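Local coordinates for proline dehydrogenase (Bradyrhizobium japonicum USDA 110, PDB 3HAZ), which probably oxidises proline to glutamate in two steps, pairing an FAD-dependent proline dehydrogenase with an NAD-dependent aldehyde dehydrogenase in one chain, at residues Tyr14-Leu26 / Asp361-Asn375. Sequence-based numbering, arbitrary orientation.
Sequences YAPDDAEIAARLL and DGYPVFTRKAMTDLN. With FAD (flavin-adenine dinucleotide), chain C; SO4 (sulfate ion), chain F.
M371 packs as a knob into the hole formed by D18, I21, A22 and L25 of helix 18-26, its chain bent at chi2 and chi3 (-64° and -72°) to bring CE within 3.6 Å of A22 CB. Beside it, I21 CD1 approaches F366 CE1 at 3.9 Å, and L26 CD2 meets L374 CD1; the helix segments cross at 50°. In the preceding loops, A15 CB presses on the G362-Y363 backbone and Y14 lies alongside P364, CE2 3.7 Å from CB. Polar links pass through water: D18 OD2 accepts from two, one 2.6 Å from it and itself accepting from T367 N, the other also donating to V365 O; D18 OD1 pairs with K318. On the cofactor side, T372 OG1 donates to FAD N3A (2.7 Å) and T367 O accepts from N6A. K369 NZ bridges FAD O2A (2.9 Å) and the syn lone pair of D373 OD2; a methionine here would probably leave O2A without this cation and D373 with K344 alone as salt-bridge partner. R368 NE, NH2 and A370 N bind a sulfate, probably from the crystallisation liquor. Helix 18-28 thus packs against the adenine- and phosphate-binding loop and helix start of the TIM-barrel proline dehydrogenase domain.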
loop_
_atom_site.group_PDB
_atom_site.type_symbol
_atom_site.label_atom_id
_atom_site.label_comp_id
_atom_site.label_asym_id
_atom_site.label_seq_id
_atom_site.Cartn_x
_atom_site.Cartn_y
_atom_site.Cartn_z
ATOM N N TYR A 14 1.812 19.082 38.580
ATOM C CA TYR A 14 1.378 17.689 38.585
ATOM C C TYR A 14 1.943 16.861 37.439
ATOM O O TYR A 14 2.410 15.743 37.647
ATOM C CB TYR A 14 -0.153 17.623 38.552
ATOM C CG TYR A 14 -0.739 16.342 39.108
ATOM C CD1 TYR A 14 -0.783 16.114 40.483
ATOM C CD2 TYR A 14 -1.256 15.365 38.264
ATOM C CE1 TYR A 14 -1.326 14.952 41.000
ATOM C CE2 TYR A 14 -1.799 14.199 38.771
ATOM C CZ TYR A 14 -1.831 13.999 40.141
ATOM O OH TYR A 14 -2.372 12.840 40.653
ATOM N N ALA A 15 1.889 17.404 36.227
ATOM C CA ALA A 15 2.271 16.644 35.038
ATOM C C ALA A 15 3.061 17.469 34.027
ATOM O O ALA A 15 2.594 17.693 32.914
ATOM C CB ALA A 15 1.029 16.059 34.369
ATOM N N PRO A 16 4.268 17.912 34.405
ATOM C CA PRO A 16 5.102 18.701 33.486
ATOM C C PRO A 16 5.536 17.908 32.254
ATOM O O PRO A 16 5.386 16.683 32.211
ATOM C CB PRO A 16 6.318 19.080 34.340
ATOM C CG PRO A 16 6.346 18.088 35.456
ATOM C CD PRO A 16 4.923 17.673 35.704
ATOM N N ASP A 17 6.073 18.619 31.265
ATOM C CA ASP A 17 6.459 18.038 29.976
ATOM C C ASP A 17 7.675 17.118 30.078
ATOM O O ASP A 17 8.734 17.521 30.561
ATOM C CB ASP A 17 6.733 19.160 28.970
ATOM C CG ASP A 17 7.363 18.659 27.685
ATOM O OD1 ASP A 17 6.775 17.772 27.025
ATOM O OD2 ASP A 17 8.448 19.164 27.329
ATOM N N ASP A 18 7.520 15.886 29.600
ATOM C CA ASP A 18 8.570 14.876 29.697
ATOM C C ASP A 18 9.872 15.324 29.038
ATOM O O ASP A 18 10.957 15.121 29.584
ATOM C CB ASP A 18 8.114 13.563 29.058
ATOM C CG ASP A 18 6.878 12.978 29.724
ATOM O OD1 ASP A 18 5.852 13.688 29.841
ATOM O OD2 ASP A 18 6.930 11.794 30.117
ATOM N N ALA A 19 9.751 15.920 27.854
ATOM C CA ALA A 19 10.903 16.313 27.047
ATOM C C ALA A 19 11.847 17.257 27.783
ATOM O O ALA A 19 13.064 17.068 27.768
ATOM C CB ALA A 19 10.438 16.944 25.739
ATOM N N GLU A 20 11.281 18.278 28.417
ATOM C CA GLU A 20 12.077 19.243 29.170
ATOM C C GLU A 20 12.801 18.586 30.344
ATOM O O GLU A 20 13.910 18.986 30.703
ATOM C CB GLU A 20 11.197 20.398 29.654
ATOM C CG GLU A 20 10.563 21.183 28.509
ATOM C CD GLU A 20 9.701 22.340 28.980
ATOM O OE1 GLU A 20 9.214 22.294 30.130
ATOM O OE2 GLU A 20 9.511 23.295 28.195
ATOM N N ILE A 21 12.170 17.584 30.950
ATOM C CA ILE A 21 12.823 16.832 32.020
ATOM C C ILE A 21 13.978 16.028 31.432
ATOM O O ILE A 21 15.092 16.043 31.956
ATOM C CB ILE A 21 11.834 15.906 32.776
ATOM C CG1 ILE A 21 10.830 16.744 33.574
ATOM C CG2 ILE A 21 12.581 14.965 33.712
ATOM C CD1 ILE A 21 9.750 15.931 34.254
ATOM N N ALA A 22 13.709 15.345 30.322
ATOM C CA ALA A 22 14.732 14.570 29.632
ATOM C C ALA A 22 15.906 15.444 29.181
ATOM O O ALA A 22 17.042 14.977 29.116
ATOM C CB ALA A 22 14.126 13.835 28.441
ATOM N N ALA A 23 15.631 16.708 28.873
ATOM C CA ALA A 23 16.683 17.618 28.429
ATOM C C ALA A 23 17.676 17.887 29.554
ATOM O O ALA A 23 18.818 18.268 29.306
ATOM C CB ALA A 23 16.083 18.929 27.904
ATOM N N ARG A 24 17.237 17.687 30.793
ATOM C CA ARG A 24 18.117 17.846 31.946
ATOM C C ARG A 24 18.780 16.517 32.315
ATOM O O ARG A 24 19.993 16.458 32.527
ATOM C CB ARG A 24 17.344 18.383 33.156
ATOM C CG ARG A 24 16.596 19.690 32.922
ATOM C CD ARG A 24 15.891 20.166 34.195
ATOM N NE ARG A 24 15.015 19.142 34.771
ATOM C CZ ARG A 24 15.315 18.413 35.845
ATOM N NH1 ARG A 24 16.471 18.592 36.472
ATOM N NH2 ARG A 24 14.458 17.502 36.295
ATOM N N LEU A 25 17.979 15.455 32.382
ATOM C CA LEU A 25 18.450 14.156 32.865
ATOM C C LEU A 25 19.441 13.456 31.937
ATOM O O LEU A 25 20.331 12.750 32.406
ATOM C CB LEU A 25 17.271 13.212 33.141
ATOM C CG LEU A 25 16.176 13.685 34.096
ATOM C CD1 LEU A 25 15.114 12.602 34.221
ATOM C CD2 LEU A 25 16.737 14.068 35.468
ATOM N N LEU A 26 19.280 13.635 30.628
ATOM C CA LEU A 26 20.130 12.929 29.669
ATOM C C LEU A 26 21.607 13.330 29.753
ATOM O O LEU A 26 22.480 12.468 29.845
ATOM C CB LEU A 26 19.601 13.075 28.238
ATOM C CG LEU A 26 18.379 12.228 27.868
ATOM C CD1 LEU A 26 17.853 12.607 26.491
ATOM C CD2 LEU A 26 18.700 10.747 27.914
ATOM N N ASP A 361 -4.435 17.229 32.000
ATOM C CA ASP A 361 -3.602 17.838 30.963
ATOM C C ASP A 361 -2.302 17.068 30.713
ATOM O O ASP A 361 -1.468 17.488 29.916
ATOM C CB ASP A 361 -3.337 19.324 31.246
ATOM C CG ASP A 361 -2.444 19.551 32.453
ATOM O OD1 ASP A 361 -1.815 18.587 32.936
ATOM O OD2 ASP A 361 -2.371 20.710 32.917
ATOM N N GLY A 362 -2.143 15.932 31.386
ATOM C CA GLY A 362 -0.965 15.101 31.211
ATOM C C GLY A 362 -0.877 14.022 32.278
ATOM O O GLY A 362 -1.787 13.888 33.099
ATOM N N TYR A 363 0.218 13.260 32.260
ATOM C CA TYR A 363 0.452 12.171 33.211
ATOM C C TYR A 363 1.459 12.571 34.291
ATOM O O TYR A 363 2.483 13.182 33.989
ATOM C CB TYR A 363 0.964 10.928 32.476
ATOM C CG TYR A 363 0.019 10.434 31.406
ATOM C CD1 TYR A 363 0.265 10.678 30.053
ATOM C CD2 TYR A 363 -1.136 9.742 31.747
ATOM C CE1 TYR A 363 -0.619 10.226 29.067
ATOM C CE2 TYR A 363 -2.017 9.289 30.777
ATOM C CZ TYR A 363 -1.759 9.531 29.446
ATOM O OH TYR A 363 -2.651 9.064 28.506
ATOM N N PRO A 364 1.171 12.221 35.557
ATOM C CA PRO A 364 2.085 12.544 36.663
ATOM C C PRO A 364 3.299 11.615 36.685
ATOM O O PRO A 364 4.271 11.868 37.404
ATOM C CB PRO A 364 1.223 12.320 37.909
ATOM C CG PRO A 364 0.186 11.322 37.487
ATOM C CD PRO A 364 -0.069 11.567 36.020
ATOM N N VAL A 365 3.227 10.539 35.908
ATOM C CA VAL A 365 4.316 9.579 35.824
ATOM C C VAL A 365 4.918 9.631 34.434
ATOM O O VAL A 365 4.255 10.050 33.486
ATOM C CB VAL A 365 3.829 8.136 36.066
ATOM C CG1 VAL A 365 3.496 7.909 37.540
ATOM C CG2 VAL A 365 2.626 7.823 35.172
ATOM N N PHE A 366 6.174 9.211 34.313
ATOM C CA PHE A 366 6.771 9.031 32.996
ATOM C C PHE A 366 6.032 7.903 32.277
ATOM O O PHE A 366 5.412 7.052 32.921
ATOM C CB PHE A 366 8.270 8.736 33.118
ATOM C CG PHE A 366 9.041 9.820 33.840
ATOM C CD1 PHE A 366 9.269 11.052 33.235
ATOM C CD2 PHE A 366 9.523 9.611 35.118
ATOM C CE1 PHE A 366 9.971 12.051 33.898
ATOM C CE2 PHE A 366 10.217 10.606 35.789
ATOM C CZ PHE A 366 10.443 11.828 35.178
ATOM N N THR A 367 6.080 7.903 30.949
ATOM C CA THR A 367 5.386 6.875 30.180
ATOM C C THR A 367 6.338 5.955 29.431
ATOM O O THR A 367 5.905 4.980 28.816
ATOM C CB THR A 367 4.359 7.471 29.200
ATOM O OG1 THR A 367 4.943 8.575 28.499
ATOM C CG2 THR A 367 3.119 7.947 29.951
ATOM N N ARG A 368 7.630 6.273 29.459
ATOM C CA ARG A 368 8.634 5.326 28.988
ATOM C C ARG A 368 9.440 4.796 30.168
ATOM O O ARG A 368 9.895 5.563 31.016
ATOM C CB ARG A 368 9.556 5.956 27.938
ATOM C CG ARG A 368 8.903 6.098 26.568
ATOM C CD ARG A 368 9.914 6.490 25.500
ATOM N NE ARG A 368 10.928 5.457 25.297
ATOM C CZ ARG A 368 11.903 5.537 24.395
ATOM N NH1 ARG A 368 11.992 6.603 23.608
ATOM N NH2 ARG A 368 12.786 4.554 24.281
ATOM N N LYS A 369 9.618 3.482 30.207
ATOM C CA LYS A 369 10.269 2.818 31.329
ATOM C C LYS A 369 11.685 3.352 31.553
ATOM O O LYS A 369 12.122 3.534 32.699
ATOM C CB LYS A 369 10.276 1.301 31.099
ATOM C CG LYS A 369 10.414 0.445 32.366
ATOM C CD LYS A 369 11.873 0.257 32.754
ATOM C CE LYS A 369 12.025 -0.781 33.855
ATOM N NZ LYS A 369 13.455 -1.104 34.114
ATOM N N ALA A 370 12.391 3.619 30.456
ATOM C CA ALA A 370 13.753 4.144 30.522
ATOM C C ALA A 370 13.813 5.508 31.203
ATOM O O ALA A 370 14.826 5.854 31.805
ATOM C CB ALA A 370 14.371 4.225 29.128
ATOM N N MET A 371 12.739 6.288 31.089
ATOM C CA MET A 371 12.671 7.581 31.766
ATOM C C MET A 371 12.532 7.397 33.281
ATOM O O MET A 371 13.088 8.167 34.068
ATOM C CB MET A 371 11.523 8.440 31.214
ATOM C CG MET A 371 11.819 9.110 29.869
ATOM S SD MET A 371 13.179 10.304 29.957
ATOM C CE MET A 371 12.453 11.677 30.861
ATOM N N THR A 372 11.789 6.375 33.692
ATOM C CA THR A 372 11.697 6.067 35.114
ATOM C C THR A 372 13.065 5.640 35.626
ATOM O O THR A 372 13.496 6.054 36.704
ATOM C CB THR A 372 10.658 4.968 35.404
ATOM O OG1 THR A 372 9.342 5.520 35.271
ATOM C CG2 THR A 372 10.830 4.420 36.822
ATOM N N ASP A 373 13.746 4.814 34.838
ATOM C CA ASP A 373 15.071 4.329 35.204
ATOM C C ASP A 373 16.073 5.477 35.302
ATOM O O ASP A 373 16.882 5.515 36.223
ATOM C CB ASP A 373 15.559 3.266 34.212
ATOM C CG ASP A 373 14.972 1.895 34.491
ATOM O OD1 ASP A 373 14.398 1.694 35.589
ATOM O OD2 ASP A 373 15.086 1.012 33.616
ATOM N N LEU A 374 16.009 6.410 34.353
ATOM C CA LEU A 374 16.834 7.609 34.397
ATOM C C LEU A 374 16.546 8.456 35.630
ATOM O O LEU A 374 17.464 8.910 36.310
ATOM C CB LEU A 374 16.599 8.478 33.156
ATOM C CG LEU A 374 17.412 8.206 31.893
ATOM C CD1 LEU A 374 17.091 9.267 30.866
ATOM C CD2 LEU A 374 18.902 8.191 32.200
ATOM N N ASN A 375 15.269 8.704 35.894
ATOM C CA ASN A 375 14.912 9.544 37.027
ATOM C C ASN A 375 15.282 8.890 38.358
ATOM O O ASN A 375 15.631 9.578 39.325
ATOM C CB ASN A 375 13.427 9.922 37.004
ATOM C CG ASN A 375 13.145 11.202 37.778
ATOM O OD1 ASN A 375 13.805 12.213 37.567
ATOM N ND2 ASN A 375 12.171 11.159 38.679
HETATM P PA FAD C . 12.225 -2.656 37.136
HETATM O O1A FAD C . 11.811 -3.919 36.185
HETATM O O2A FAD C . 13.556 -2.133 36.830
HETATM O O5B FAD C . 11.146 -1.462 36.909
HETATM C C5B FAD C . 9.787 -1.773 37.030
HETATM C C4B FAD C . 8.963 -0.480 37.082
HETATM O O4B FAD C . 9.329 0.688 36.166
HETATM C C3B FAD C . 7.650 -0.320 37.560
HETATM O O3B FAD C . 7.291 -0.938 38.783
HETATM C C2B FAD C . 7.338 1.131 37.292
HETATM O O2B FAD C . 7.401 2.017 38.394
HETATM C C1B FAD C . 8.177 1.503 36.122
HETATM N N9A FAD C . 7.601 1.361 34.797
HETATM C C8A FAD C . 7.195 0.197 34.151
HETATM N N7A FAD C . 6.763 0.546 32.900
HETATM C C5A FAD C . 6.910 1.947 32.772
HETATM C C6A FAD C . 6.609 2.900 31.649
HETATM N N6A FAD C . 6.050 2.415 30.392
HETATM N N1A FAD C . 6.852 4.186 31.785
HETATM C C2A FAD C . 7.403 4.682 32.984
HETATM N N3A FAD C . 7.690 3.766 34.064
HETATM C C4A FAD C . 7.436 2.425 33.919
HETATM N N1 FAD C . 6.187 1.444 45.113
HETATM C C2 FAD C . 5.295 2.432 45.451
HETATM O O2 FAD C . 4.571 3.062 44.463
HETATM N N3 FAD C . 5.089 2.767 46.833
HETATM C C4 FAD C . 5.779 2.109 47.811
HETATM O O4 FAD C . 5.628 2.482 49.153
HETATM C C4X FAD C . 6.718 1.079 47.460
HETATM N N5 FAD C . 7.488 0.356 48.519
HETATM C C5X FAD C . 8.403 -0.662 48.153
HETATM C C6 FAD C . 9.153 -1.377 49.197
HETATM C C7 FAD C . 10.069 -2.388 48.828
HETATM C C7M FAD C . 10.822 -3.135 49.918
HETATM C C8 FAD C . 10.281 -2.723 47.401
HETATM C C8M FAD C . 11.268 -3.822 46.971
HETATM C C9 FAD C . 9.563 -2.037 46.406
HETATM C C9A FAD C . 8.598 -0.988 46.782
HETATM N N10 FAD C . 7.845 -0.270 45.751
HETATM C C10 FAD C . 6.912 0.766 46.133
HETATM C "C1'" FAD C . 8.130 -0.442 44.290
HETATM C "C2'" FAD C . 7.277 -1.500 43.545
HETATM O "O2'" FAD C . 6.632 -2.357 44.482
HETATM C "C3'" FAD C . 8.175 -2.260 42.556
HETATM O "O3'" FAD C . 8.963 -3.220 43.251
HETATM C "C4'" FAD C . 9.129 -1.313 41.742
HETATM O "O4'" FAD C . 8.567 -0.179 41.178
HETATM C "C5'" FAD C . 9.995 -2.098 40.722
HETATM O "O5'" FAD C . 11.198 -1.425 40.386
HETATM P P FAD C . 12.512 -2.355 39.986
HETATM O O1P FAD C . 13.840 -1.372 39.762
HETATM O O2P FAD C . 12.738 -3.363 41.029
HETATM O O3P FAD C . 12.091 -3.207 38.658
HETATM S S SO4 F . 11.556 1.921 26.718
HETATM O O1 SO4 F . 12.679 2.100 25.797
HETATM O O2 SO4 F . 10.345 2.537 26.174
HETATM O O3 SO4 F . 11.332 0.492 26.903
HETATM O O4 SO4 F . 11.893 2.553 27.987
HETATM O O HOH W 1 4.101 13.979 39.251
HETATM O O HOH W 2 8.252 9.596 29.733
HETATM O O HOH W 3 4.406 11.294 30.937
HETATM O O HOH W 4 13.908 14.664 38.140
#